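Local coordinates for uncharacterized protein (Mycobacterium tuberculosis, PDB 6Y56), which is a nucleotidyltransferase-family toxin of a toxin-antitoxin system, which probably inhibits growth by inactivating tRNA acceptor stems, at residues H188-T193 with E253-K258; A178-L183 with V247-W252; Q37-G42 with C83-G88; L31-S36 with A89-F94. All coordinates share one frame; numbering follows the deposited sequence.

Contact 1 of 4, residues H188-T193 with E253-K258; sequences HFASRT and EARVRK
A190 and S191, in the type I beta turn from F189 to R192, meet helix 249-259 through a single long side chain, that of R255. Residues 253-258 start at E253, whose carboxylate is held by R257 one helical turn later. Next comes R255, with its methylene chain over the turn: CD lies 3.8 Å from the CB of A190. A bend at chi3 (-85°) then swings the guanidinium past S191, where NH1 is 3.7 Å from CB. That contact is only van der Waals, and the polar partner of NH1 is the carbonyl O of N187 in helix 180-189. At V256 the backbones come closest, with 6.3 Å between its CA and that of A190, while its side chain packs on L183, L186 and N187. R257 completes the bridge to E253 side-on, its NE 2.7 Å from OE1 and its NH2 2.8 Å from OE2. Within 188-193, the S191 hydroxyl and backbone N both donate to H188 O, so two bonds converge on one carbonyl. The arrangement is a surface contact between a helix, 249-259, and a type I beta turn.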
loop_
_atom_site.group_PDB
_atom_site.type_symbol
_atom_site.label_atom_id
_atom_site.label_comp_id
_atom_site.label_asym_id
_atom_site.label_seq_id
_atom_site.Cartn_x
_atom_site.Cartn_y
_atom_site.Cartn_z
ATOM N N HIS A 188 1.008 12.717 -2.590
ATOM C CA HIS A 188 2.122 12.424 -3.488
ATOM C C HIS A 188 1.637 12.113 -4.893
ATOM O O HIS A 188 2.217 12.602 -5.864
ATOM C CB HIS A 188 2.965 11.275 -2.943
ATOM C CG HIS A 188 4.048 11.718 -2.020
ATOM N ND1 HIS A 188 5.196 12.341 -2.461
ATOM C CD2 HIS A 188 4.155 11.634 -0.674
ATOM C CE1 HIS A 188 5.963 12.623 -1.422
ATOM N NE2 HIS A 188 5.355 12.202 -0.327
ATOM N N PHE A 189 0.585 11.296 -5.033
ATOM C CA PHE A 189 0.084 11.017 -6.378
ATOM C C PHE A 189 -0.309 12.313 -7.070
ATOM O O PHE A 189 -0.098 12.472 -8.278
ATOM C CB PHE A 189 -1.111 10.059 -6.345
ATOM C CG PHE A 189 -0.753 8.624 -6.100
ATOM C CD1 PHE A 189 -0.002 7.902 -7.007
ATOM C CD2 PHE A 189 -1.180 7.995 -4.950
ATOM C CE1 PHE A 189 0.323 6.576 -6.758
ATOM C CE2 PHE A 189 -0.872 6.671 -4.701
ATOM C CZ PHE A 189 -0.116 5.961 -5.601
ATOM N N ALA A 190 -0.837 13.269 -6.305
ATOM C CA ALA A 190 -1.264 14.543 -6.868
ATOM C C ALA A 190 -0.105 15.373 -7.394
ATOM O O ALA A 190 -0.336 16.306 -8.173
ATOM C CB ALA A 190 -2.039 15.336 -5.819
ATOM N N SER A 191 1.122 15.074 -6.978
ATOM C CA SER A 191 2.308 15.772 -7.458
ATOM C C SER A 191 2.972 15.069 -8.632
ATOM O O SER A 191 3.975 15.571 -9.149
ATOM C CB SER A 191 3.327 15.932 -6.324
ATOM O OG SER A 191 3.982 14.702 -6.082
ATOM N N ARG A 192 2.449 13.927 -9.060
ATOM C CA ARG A 192 3.035 13.120 -10.118
ATOM C C ARG A 192 2.100 13.092 -11.319
ATOM O O ARG A 192 0.957 13.550 -11.256
ATOM C CB ARG A 192 3.313 11.700 -9.604
ATOM C CG ARG A 192 4.350 11.678 -8.476
ATOM C CD ARG A 192 4.375 10.356 -7.708
ATOM N NE ARG A 192 4.749 9.235 -8.560
ATOM C CZ ARG A 192 6.002 8.861 -8.798
ATOM N NH1 ARG A 192 7.012 9.515 -8.239
ATOM N NH2 ARG A 192 6.236 7.832 -9.597
ATOM N N THR A 193 2.607 12.566 -12.433
ATOM C CA THR A 193 1.761 12.386 -13.605
ATOM C C THR A 193 0.654 11.396 -13.276
ATOM O O THR A 193 0.903 10.359 -12.661
ATOM C CB THR A 193 2.597 11.867 -14.774
ATOM O OG1 THR A 193 3.476 12.904 -15.221
ATOM C CG2 THR A 193 1.698 11.450 -15.928
ATOM N N GLU A 253 -5.274 17.836 2.269
ATOM C CA GLU A 253 -6.680 17.694 1.908
ATOM C C GLU A 253 -7.042 18.621 0.757
ATOM O O GLU A 253 -7.746 18.218 -0.175
ATOM C CB GLU A 253 -7.565 17.985 3.121
ATOM C CG GLU A 253 -9.033 17.610 2.936
ATOM C CD GLU A 253 -9.851 18.694 2.232
ATOM O OE1 GLU A 253 -10.945 18.371 1.726
ATOM O OE2 GLU A 253 -9.400 19.856 2.178
ATOM N N ALA A 254 -6.560 19.864 0.806
ATOM C CA ALA A 254 -6.877 20.824 -0.244
ATOM C C ALA A 254 -6.265 20.414 -1.574
ATOM O O ALA A 254 -6.936 20.480 -2.611
ATOM C CB ALA A 254 -6.410 22.222 0.160
ATOM N N ARG A 255 -4.991 19.996 -1.570
ATOM C CA ARG A 255 -4.347 19.617 -2.822
ATOM C C ARG A 255 -5.003 18.383 -3.424
ATOM O O ARG A 255 -5.210 18.317 -4.641
ATOM C CB ARG A 255 -2.844 19.371 -2.639
ATOM C CG ARG A 255 -2.143 19.127 -3.981
ATOM C CD ARG A 255 -0.851 18.337 -3.879
ATOM N NE ARG A 255 0.286 19.202 -3.582
ATOM C CZ ARG A 255 1.510 18.760 -3.311
ATOM N NH1 ARG A 255 1.762 17.457 -3.310
ATOM N NH2 ARG A 255 2.484 19.623 -3.046
ATOM N N VAL A 256 -5.336 17.400 -2.586
ATOM C CA VAL A 256 -5.959 16.170 -3.076
ATOM C C VAL A 256 -7.344 16.466 -3.644
ATOM O O VAL A 256 -7.682 16.046 -4.754
ATOM C CB VAL A 256 -5.988 15.109 -1.956
ATOM C CG1 VAL A 256 -6.938 13.947 -2.296
ATOM C CG2 VAL A 256 -4.578 14.591 -1.676
ATOM N N ARG A 257 -8.157 17.214 -2.899
ATOM C CA ARG A 257 -9.503 17.528 -3.367
ATOM C C ARG A 257 -9.471 18.276 -4.696
ATOM O O ARG A 257 -10.299 18.020 -5.579
ATOM C CB ARG A 257 -10.240 18.336 -2.300
ATOM C CG ARG A 257 -11.626 18.801 -2.718
ATOM C CD ARG A 257 -12.498 19.095 -1.506
ATOM N NE ARG A 257 -11.766 19.775 -0.444
ATOM C CZ ARG A 257 -11.550 21.083 -0.407
ATOM N NH1 ARG A 257 -12.012 21.860 -1.380
ATOM N NH2 ARG A 257 -10.870 21.617 0.599
ATOM N N LYS A 258 -8.527 19.207 -4.859
ATOM C CA LYS A 258 -8.425 19.944 -6.113
ATOM C C LYS A 258 -7.912 19.062 -7.242
ATOM O O LYS A 258 -8.462 19.071 -8.350
ATOM C CB LYS A 258 -7.499 21.141 -5.942
ATOM C CG LYS A 258 -7.402 21.995 -7.182
ATOM C CD LYS A 258 -6.514 23.167 -6.906
ATOM C CE LYS A 258 -6.402 24.006 -8.162
ATOM N NZ LYS A 258 -5.531 25.199 -7.972
#

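Contact 2 of 4, residues A178-L183 with V247-W252; sequences ALARDL and VAMAAW
The indole of W252 meets L183 at its edge: CD2 of the leucine lies near the ring plane, 4.1 Å from CE3. One face of the ring is taken by its own segment, where A248 O sits 3.1 Å above the plane, displaced toward the rim, with M249 N further out on the same side. Y184, the residue after L183, adds an edge-to-face ring contact to the tryptophan. L183 also reaches past the indole to the base of the side chain, its CG 3.8 Å from W252 CB, and the two side chains cross obliquely. The leucine's CG stands anti to its backbone N (chi1 175°), which sends both methyls toward helix 249-259. CD1 rests against the W252 carbonyl group, whereas CD2 fills the angle between the tryptophan and the carbonyl O of M249, 3.8 Å away. M249 closes the other end of the patch. Bends at chi2 and chi3 fold its chain back, so that CE lies 3.8 Å from the CB of A180 and 4.1 Å from L183 CD2. No hydrogen bond crosses between the segments; the contact is apolar and largely buried. It joins the first turns of two helices, 180-189 with L179 at the N-cap position and 249-259 with A248 at the equivalent place. Around it, A180 also packs on I240 of helix 240-243, M249 on F235 of the intervening loop, and L183 on Y174 at the end of helix 163-174.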
loop_
_atom_site.group_PDB
_atom_site.type_symbol
_atom_site.label_atom_id
_atom_site.label_comp_id
_atom_site.label_asym_id
_atom_site.label_seq_id
_atom_site.Cartn_x
_atom_site.Cartn_y
_atom_site.Cartn_z
ATOM N N ALA A 178 -11.726 7.707 5.848
ATOM C CA ALA A 178 -10.723 8.759 5.711
ATOM C C ALA A 178 -9.542 8.443 6.622
ATOM O O ALA A 178 -9.657 8.523 7.850
ATOM C CB ALA A 178 -11.342 10.110 6.063
ATOM N N LEU A 179 -8.405 8.077 6.023
ATOM C CA LEU A 179 -7.198 7.724 6.760
ATOM C C LEU A 179 -6.086 8.704 6.410
ATOM O O LEU A 179 -5.818 8.945 5.231
ATOM C CB LEU A 179 -6.743 6.299 6.412
ATOM C CG LEU A 179 -7.761 5.164 6.531
ATOM C CD1 LEU A 179 -7.129 3.816 6.157
ATOM C CD2 LEU A 179 -8.371 5.115 7.938
ATOM N N ALA A 180 -5.407 9.239 7.431
ATOM C CA ALA A 180 -4.349 10.210 7.162
ATOM C C ALA A 180 -3.229 9.627 6.309
ATOM O O ALA A 180 -2.635 10.349 5.503
ATOM C CB ALA A 180 -3.779 10.767 8.469
ATOM N N ARG A 181 -2.909 8.336 6.480
ATOM C CA ARG A 181 -1.846 7.752 5.668
ATOM C C ARG A 181 -2.252 7.704 4.203
ATOM O O ARG A 181 -1.422 7.935 3.312
ATOM C CB ARG A 181 -1.482 6.353 6.175
ATOM C CG ARG A 181 -0.947 6.317 7.608
ATOM C CD ARG A 181 -0.794 4.879 8.097
ATOM N NE ARG A 181 -0.373 4.803 9.496
ATOM C CZ ARG A 181 0.237 3.751 10.035
ATOM N NH1 ARG A 181 0.502 2.685 9.294
ATOM N NH2 ARG A 181 0.582 3.769 11.319
ATOM N N ASP A 182 -3.536 7.457 3.936
ATOM C CA ASP A 182 -4.004 7.473 2.555
ATOM C C ASP A 182 -4.003 8.893 2.004
ATOM O O ASP A 182 -3.656 9.109 0.839
ATOM C CB ASP A 182 -5.417 6.911 2.457
ATOM C CG ASP A 182 -5.481 5.402 2.611
ATOM O OD1 ASP A 182 -4.432 4.730 2.572
ATOM O OD2 ASP A 182 -6.607 4.896 2.802
ATOM N N LEU A 183 -4.403 9.873 2.824
ATOM C CA LEU A 183 -4.341 11.268 2.395
ATOM C C LEU A 183 -2.914 11.666 2.032
ATOM O O LEU A 183 -2.680 12.322 1.010
ATOM C CB LEU A 183 -4.873 12.161 3.515
ATOM C CG LEU A 183 -4.771 13.676 3.304
ATOM C CD1 LEU A 183 -5.614 14.110 2.107
ATOM C CD2 LEU A 183 -5.205 14.401 4.565
ATOM N N VAL A 247 3.339 17.172 9.512
ATOM C CA VAL A 247 1.972 16.769 9.212
ATOM C C VAL A 247 1.210 18.027 8.824
ATOM O O VAL A 247 1.144 18.988 9.598
ATOM C CB VAL A 247 1.322 16.069 10.412
ATOM C CG1 VAL A 247 -0.102 15.653 10.077
ATOM C CG2 VAL A 247 2.141 14.854 10.810
ATOM N N ALA A 248 0.667 18.041 7.606
ATOM C CA ALA A 248 -0.000 19.214 7.048
ATOM C C ALA A 248 -1.362 18.775 6.512
ATOM O O ALA A 248 -1.609 18.807 5.302
ATOM C CB ALA A 248 0.855 19.859 5.964
ATOM N N MET A 249 -2.242 18.359 7.425
ATOM C CA MET A 249 -3.503 17.738 7.028
ATOM C C MET A 249 -4.325 18.647 6.118
ATOM O O MET A 249 -4.874 18.190 5.106
ATOM C CB MET A 249 -4.299 17.352 8.270
ATOM C CG MET A 249 -3.585 16.339 9.137
ATOM S SD MET A 249 -3.598 14.747 8.325
ATOM C CE MET A 249 -5.299 14.284 8.616
ATOM N N ALA A 250 -4.415 19.937 6.453
ATOM C CA ALA A 250 -5.233 20.849 5.660
ATOM C C ALA A 250 -4.634 21.090 4.280
ATOM O O ALA A 250 -5.362 21.128 3.282
ATOM C CB ALA A 250 -5.436 22.166 6.411
ATOM N N ALA A 251 -3.313 21.253 4.196
ATOM C CA ALA A 251 -2.678 21.427 2.894
ATOM C C ALA A 251 -2.867 20.193 2.018
ATOM O O ALA A 251 -3.182 20.307 0.826
ATOM C CB ALA A 251 -1.195 21.748 3.070
ATOM N N TRP A 252 -2.685 19.000 2.594
ATOM C CA TRP A 252 -2.869 17.772 1.826
ATOM C C TRP A 252 -4.313 17.616 1.365
ATOM O O TRP A 252 -4.569 17.264 0.207
ATOM C CB TRP A 252 -2.464 16.565 2.670
ATOM C CG TRP A 252 -1.052 16.566 3.167
ATOM C CD1 TRP A 252 -0.002 17.289 2.688
ATOM C CD2 TRP A 252 -0.550 15.807 4.269
ATOM N NE1 TRP A 252 1.129 17.020 3.421
ATOM C CE2 TRP A 252 0.815 16.120 4.406
ATOM C CE3 TRP A 252 -1.131 14.906 5.163
ATOM C CZ2 TRP A 252 1.616 15.542 5.390
ATOM C CZ3 TRP A 252 -0.337 14.329 6.136
ATOM C CH2 TRP A 252 1.016 14.663 6.249
#

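Contact 3 of 4, residues Q37-G42 with C83-G88; sequences QTVQFG and CELIDG
T38 and L85 face each other with their CA atoms 8.3 Å apart, a separation spanned by side chains alone. T38 lies near the end of helix 19-38. From V39 onward the chain is extended and leads away from 83-88, so only T38 and V39 touch it. On the other side the backbone stays helical through I86; the amide N of D87 bonds to C83 O, and D87 itself is the first residue to depart from helical angles. L85 carries the contact. With CG anti to its backbone N (chi1 179°), it reaches out toward T38, and the two side chains meet tip to tip. Its CD2 methyl does most of the touching, 3.5 Å from T38 CB and 3.7 Å from T38 CG2, while CD1 is 4.0 Å from the same CG2. The T38 hydroxyl is engaged at L34 O, within its own helix, and the threonine thus offers L85 mainly carbon. V39 and L85 point past one another, roughly antiparallel, with V39 CG2 3.7 Å from L85 CD2, so that one leucine methyl is shared by two successive residues. This partly buried patch lies where helices 19-38 and 76-86 both come to an end. L85 packs further on L34 and L35 of helix 19-38, V39 turns to R45 and L46 in the loop leading to strand 47-49, and I86 rests on F96 and V98 of strand 94-100.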
loop_
_atom_site.group_PDB
_atom_site.type_symbol
_atom_site.label_atom_id
_atom_site.label_comp_id
_atom_site.label_asym_id
_atom_site.label_seq_id
_atom_site.Cartn_x
_atom_site.Cartn_y
_atom_site.Cartn_z
ATOM N N GLN A 37 14.380 -14.113 -2.529
ATOM C CA GLN A 37 15.292 -15.229 -2.721
ATOM C C GLN A 37 14.592 -16.576 -2.737
ATOM O O GLN A 37 15.209 -17.562 -3.156
ATOM C CB GLN A 37 16.362 -15.233 -1.627
ATOM C CG GLN A 37 17.384 -14.105 -1.742
ATOM C CD GLN A 37 18.421 -14.350 -2.837
ATOM O OE1 GLN A 37 18.395 -13.711 -3.891
ATOM N NE2 GLN A 37 19.342 -15.276 -2.586
ATOM N N THR A 38 13.336 -16.651 -2.308
ATOM C CA THR A 38 12.688 -17.926 -2.029
ATOM C C THR A 38 11.376 -18.129 -2.774
ATOM O O THR A 38 11.077 -19.255 -3.180
ATOM C CB THR A 38 12.426 -18.048 -0.515
ATOM O OG1 THR A 38 13.592 -17.665 0.232
ATOM C CG2 THR A 38 12.030 -19.462 -0.151
ATOM N N VAL A 39 10.579 -17.079 -2.957
ATOM C CA VAL A 39 9.225 -17.191 -3.488
ATOM C C VAL A 39 9.169 -16.547 -4.866
ATOM O O VAL A 39 9.778 -15.496 -5.096
ATOM C CB VAL A 39 8.226 -16.506 -2.531
ATOM C CG1 VAL A 39 6.823 -16.497 -3.114
ATOM C CG2 VAL A 39 8.231 -17.189 -1.186
ATOM N N GLN A 40 8.412 -17.159 -5.776
ATOM C CA GLN A 40 8.236 -16.590 -7.109
ATOM C C GLN A 40 7.215 -15.457 -7.052
ATOM O O GLN A 40 6.064 -15.676 -6.664
ATOM C CB GLN A 40 7.777 -17.676 -8.080
ATOM C CG GLN A 40 7.588 -17.185 -9.514
ATOM C CD GLN A 40 8.885 -16.696 -10.141
ATOM O OE1 GLN A 40 9.819 -17.474 -10.341
ATOM N NE2 GLN A 40 8.953 -15.404 -10.447
ATOM N N PHE A 41 7.629 -14.250 -7.421
ATOM C CA PHE A 41 6.702 -13.140 -7.589
ATOM C C PHE A 41 6.231 -13.094 -9.038
ATOM O O PHE A 41 6.822 -13.710 -9.924
ATOM C CB PHE A 41 7.387 -11.807 -7.269
ATOM C CG PHE A 41 7.575 -11.522 -5.801
ATOM C CD1 PHE A 41 8.551 -12.186 -5.065
ATOM C CD2 PHE A 41 6.816 -10.540 -5.167
ATOM C CE1 PHE A 41 8.735 -11.909 -3.711
ATOM C CE2 PHE A 41 6.990 -10.260 -3.830
ATOM C CZ PHE A 41 7.962 -10.940 -3.100
ATOM N N GLY A 42 5.158 -12.364 -9.287
ATOM C CA GLY A 42 4.740 -12.151 -10.659
ATOM C C GLY A 42 3.248 -11.929 -10.762
ATOM O O GLY A 42 2.485 -12.186 -9.832
ATOM N N CYS A 83 3.647 -16.920 4.285
ATOM C CA CYS A 83 3.538 -16.779 5.732
ATOM C C CYS A 83 4.410 -17.796 6.466
ATOM O O CYS A 83 5.033 -17.463 7.482
ATOM C CB CYS A 83 2.070 -16.881 6.160
ATOM S SG CYS A 83 1.098 -15.447 5.615
ATOM N N GLU A 84 4.468 -19.039 5.976
ATOM C CA GLU A 84 5.348 -20.028 6.598
ATOM C C GLU A 84 6.804 -19.605 6.483
ATOM O O GLU A 84 7.602 -19.836 7.400
ATOM C CB GLU A 84 5.168 -21.400 5.946
ATOM C CG GLU A 84 3.865 -22.120 6.259
ATOM C CD GLU A 84 3.894 -23.562 5.773
ATOM O OE1 GLU A 84 4.982 -24.181 5.817
ATOM O OE2 GLU A 84 2.847 -24.082 5.336
ATOM N N LEU A 85 7.162 -18.963 5.370
ATOM C CA LEU A 85 8.531 -18.505 5.186
ATOM C C LEU A 85 8.863 -17.372 6.142
ATOM O O LEU A 85 9.941 -17.368 6.750
ATOM C CB LEU A 85 8.729 -18.066 3.742
ATOM C CG LEU A 85 10.116 -17.545 3.409
ATOM C CD1 LEU A 85 11.155 -18.632 3.651
ATOM C CD2 LEU A 85 10.148 -17.073 1.967
ATOM N N ILE A 86 7.951 -16.408 6.293
ATOM C CA ILE A 86 8.199 -15.261 7.163
ATOM C C ILE A 86 8.321 -15.705 8.613
ATOM O O ILE A 86 9.251 -15.308 9.326
ATOM C CB ILE A 86 7.084 -14.215 7.002
ATOM C CG1 ILE A 86 7.109 -13.619 5.590
ATOM C CG2 ILE A 86 7.248 -13.114 8.049
ATOM C CD1 ILE A 86 5.947 -12.693 5.308
ATOM N N ASP A 87 7.378 -16.532 9.072
ATOM C CA ASP A 87 7.270 -16.832 10.494
ATOM C C ASP A 87 8.491 -17.606 10.990
ATOM O O ASP A 87 8.754 -18.730 10.550
ATOM C CB ASP A 87 5.987 -17.605 10.773
ATOM C CG ASP A 87 5.631 -17.613 12.237
ATOM O OD1 ASP A 87 5.806 -16.584 12.914
ATOM O OD2 ASP A 87 5.180 -18.671 12.720
ATOM N N GLY A 88 9.225 -17.004 11.915
ATOM C CA GLY A 88 10.419 -17.605 12.466
ATOM C C GLY A 88 11.682 -17.363 11.668
ATOM O O GLY A 88 12.754 -17.806 12.097
#

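Contact 4 of 4, residues L31-S36 with A89-F94; sequences LLYLLS and ARVGGF
L34, in helix 19-38, spans A89 and V91 at the start of a beta-hairpin, whose short strand 90-91 forms one edge of the mixed sheet of this nucleotidyltransferase-family protein. Different parts of the leucine serve the two partners. Its CB meets V91 CG2 at 3.6 Å, close to the helix backbone, whereas CD2, at the far end of the side chain, meets A89 CB, also at 3.6 Å. CG anti to the backbone N (chi1 169°) carries CD2 out toward A89. V91 divides its methyls in a similar way: CG2 is given to L34, while CG1 approaches Y33 at the ring edge, near the ring plane, 4.3 Å from CD2. Y33 also stacks on F153. A89 and V91 both direct their side chains to the helix and the intervening R90 points away from it, the alternation expected of an extended strand. Beyond V91 the chain reverses through a type II' turn to F94, with G92 at positive phi, and V91 and F94 exchange backbone bonds in both directions. F94 then packs on L23, V26 and A27, earlier in the same helix. Across the turn R90 returns to the backbone: its NH2 donates to G92 O over 3.0 Å, in the carbonyl plane and on a lone pair, with an N-H...O angle of 163°.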
loop_
_atom_site.group_PDB
_atom_site.type_symbol
_atom_site.label_atom_id
_atom_site.label_comp_id
_atom_site.label_asym_id
_atom_site.label_seq_id
_atom_site.Cartn_x
_atom_site.Cartn_y
_atom_site.Cartn_z
ATOM N N LEU A 31 13.058 -8.456 5.053
ATOM C CA LEU A 31 12.023 -9.452 4.794
ATOM C C LEU A 31 11.758 -9.581 3.301
ATOM O O LEU A 31 11.632 -10.694 2.776
ATOM C CB LEU A 31 10.742 -9.067 5.539
ATOM C CG LEU A 31 9.511 -9.987 5.468
ATOM C CD1 LEU A 31 8.574 -9.711 6.615
ATOM C CD2 LEU A 31 8.717 -9.807 4.167
ATOM N N LEU A 32 11.685 -8.448 2.600
ATOM C CA LEU A 32 11.453 -8.481 1.161
ATOM C C LEU A 32 12.616 -9.144 0.434
ATOM O O LEU A 32 12.406 -9.891 -0.530
ATOM C CB LEU A 32 11.180 -7.064 0.652
ATOM C CG LEU A 32 9.830 -6.481 1.096
ATOM C CD1 LEU A 32 9.807 -4.960 0.916
ATOM C CD2 LEU A 32 8.690 -7.124 0.331
ATOM N N TYR A 33 13.841 -8.930 0.913
ATOM C CA TYR A 33 14.983 -9.648 0.353
ATOM C C TYR A 33 14.812 -11.153 0.528
ATOM O O TYR A 33 14.994 -11.930 -0.416
ATOM C CB TYR A 33 16.273 -9.177 1.030
ATOM C CG TYR A 33 17.498 -9.967 0.599
ATOM C CD1 TYR A 33 18.006 -9.841 -0.685
ATOM C CD2 TYR A 33 18.131 -10.847 1.468
ATOM C CE1 TYR A 33 19.116 -10.558 -1.098
ATOM C CE2 TYR A 33 19.252 -11.567 1.056
ATOM C CZ TYR A 33 19.724 -11.416 -0.224
ATOM O OH TYR A 33 20.832 -12.123 -0.637
ATOM N N LEU A 34 14.457 -11.591 1.732
ATOM C CA LEU A 34 14.231 -13.016 1.957
ATOM C C LEU A 34 13.187 -13.576 0.998
ATOM O O LEU A 34 13.404 -14.610 0.357
ATOM C CB LEU A 34 13.789 -13.223 3.402
ATOM C CG LEU A 34 13.274 -14.631 3.694
ATOM C CD1 LEU A 34 14.434 -15.613 3.742
ATOM C CD2 LEU A 34 12.449 -14.643 4.973
ATOM N N LEU A 35 12.046 -12.898 0.875
ATOM C CA LEU A 35 11.005 -13.376 -0.028
ATOM C C LEU A 35 11.518 -13.456 -1.456
ATOM O O LEU A 35 11.219 -14.413 -2.180
ATOM C CB LEU A 35 9.791 -12.449 0.024
ATOM C CG LEU A 35 9.011 -12.426 1.341
ATOM C CD1 LEU A 35 7.757 -11.587 1.177
ATOM C CD2 LEU A 35 8.637 -13.825 1.817
ATOM N N SER A 36 12.312 -12.466 -1.878
ATOM C CA SER A 36 12.773 -12.444 -3.260
ATOM C C SER A 36 13.705 -13.607 -3.550
ATOM O O SER A 36 13.824 -14.036 -4.703
ATOM C CB SER A 36 13.491 -11.135 -3.564
ATOM O OG SER A 36 14.780 -11.090 -2.962
ATOM N N ALA A 89 11.591 -16.673 10.535
ATOM C CA ALA A 89 12.744 -16.468 9.672
ATOM C C ALA A 89 13.724 -15.481 10.293
ATOM O O ALA A 89 13.345 -14.550 11.014
ATOM C CB ALA A 89 12.297 -15.926 8.311
ATOM N N ARG A 90 14.995 -15.681 9.978
ATOM C CA ARG A 90 16.048 -14.744 10.319
ATOM C C ARG A 90 16.693 -14.260 9.029
ATOM O O ARG A 90 16.873 -15.031 8.079
ATOM C CB ARG A 90 17.095 -15.405 11.230
ATOM C CG ARG A 90 18.365 -14.589 11.400
ATOM C CD ARG A 90 19.241 -15.105 12.546
ATOM N NE ARG A 90 18.527 -15.065 13.815
ATOM C CZ ARG A 90 18.373 -13.974 14.552
ATOM N NH1 ARG A 90 17.697 -14.035 15.693
ATOM N NH2 ARG A 90 18.896 -12.823 14.155
ATOM N N VAL A 91 16.973 -12.961 8.967
ATOM C CA VAL A 91 17.747 -12.381 7.879
ATOM C C VAL A 91 18.788 -11.526 8.572
ATOM O O VAL A 91 18.468 -10.450 9.084
ATOM C CB VAL A 91 16.897 -11.542 6.919
ATOM C CG1 VAL A 91 17.768 -10.999 5.799
ATOM C CG2 VAL A 91 15.738 -12.359 6.356
ATOM N N GLY A 92 20.016 -12.032 8.644
ATOM C CA GLY A 92 21.034 -11.341 9.410
ATOM C C GLY A 92 20.584 -11.174 10.847
ATOM O O GLY A 92 20.171 -12.131 11.511
ATOM N N GLY A 93 20.631 -9.937 11.328
ATOM C CA GLY A 93 20.284 -9.638 12.703
ATOM C C GLY A 93 18.799 -9.666 13.021
ATOM O O GLY A 93 18.444 -9.651 14.202
ATOM N N PHE A 94 17.928 -9.692 12.014
ATOM C CA PHE A 94 16.493 -9.604 12.261
ATOM C C PHE A 94 15.858 -10.983 12.340
ATOM O O PHE A 94 16.163 -11.866 11.533
ATOM C CB PHE A 94 15.781 -8.842 11.143
ATOM C CG PHE A 94 16.107 -7.379 11.094
ATOM C CD1 PHE A 94 15.455 -6.469 11.920
ATOM C CD2 PHE A 94 17.090 -6.924 10.230
ATOM C CE1 PHE A 94 15.768 -5.113 11.867
ATOM C CE2 PHE A 94 17.405 -5.573 10.168
ATOM C CZ PHE A 94 16.746 -4.668 10.984
#

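From the N terminus, helix 19-38 supplies 31-36, and its end with the loop after it supplies 37-42, the first halves of contacts 4 and 3. The chain passes through two sheet strands to helix 76-86, where contact 3 closes, and on to strand 90-91, where contact 4 closes around it; contact 3 is nested, and the two touch through L85 with L34 and L35. Together they tie helix 19-38 to the end of helix 76-86 and to the sheet edge. Contacts 2 and 1 follow much later, on the opposite side of the chain's centre, about 32 to 35 Å away between centres. Their segments alternate, so these contacts cross, pairing helices 180-189 and 249-259 along successive turns.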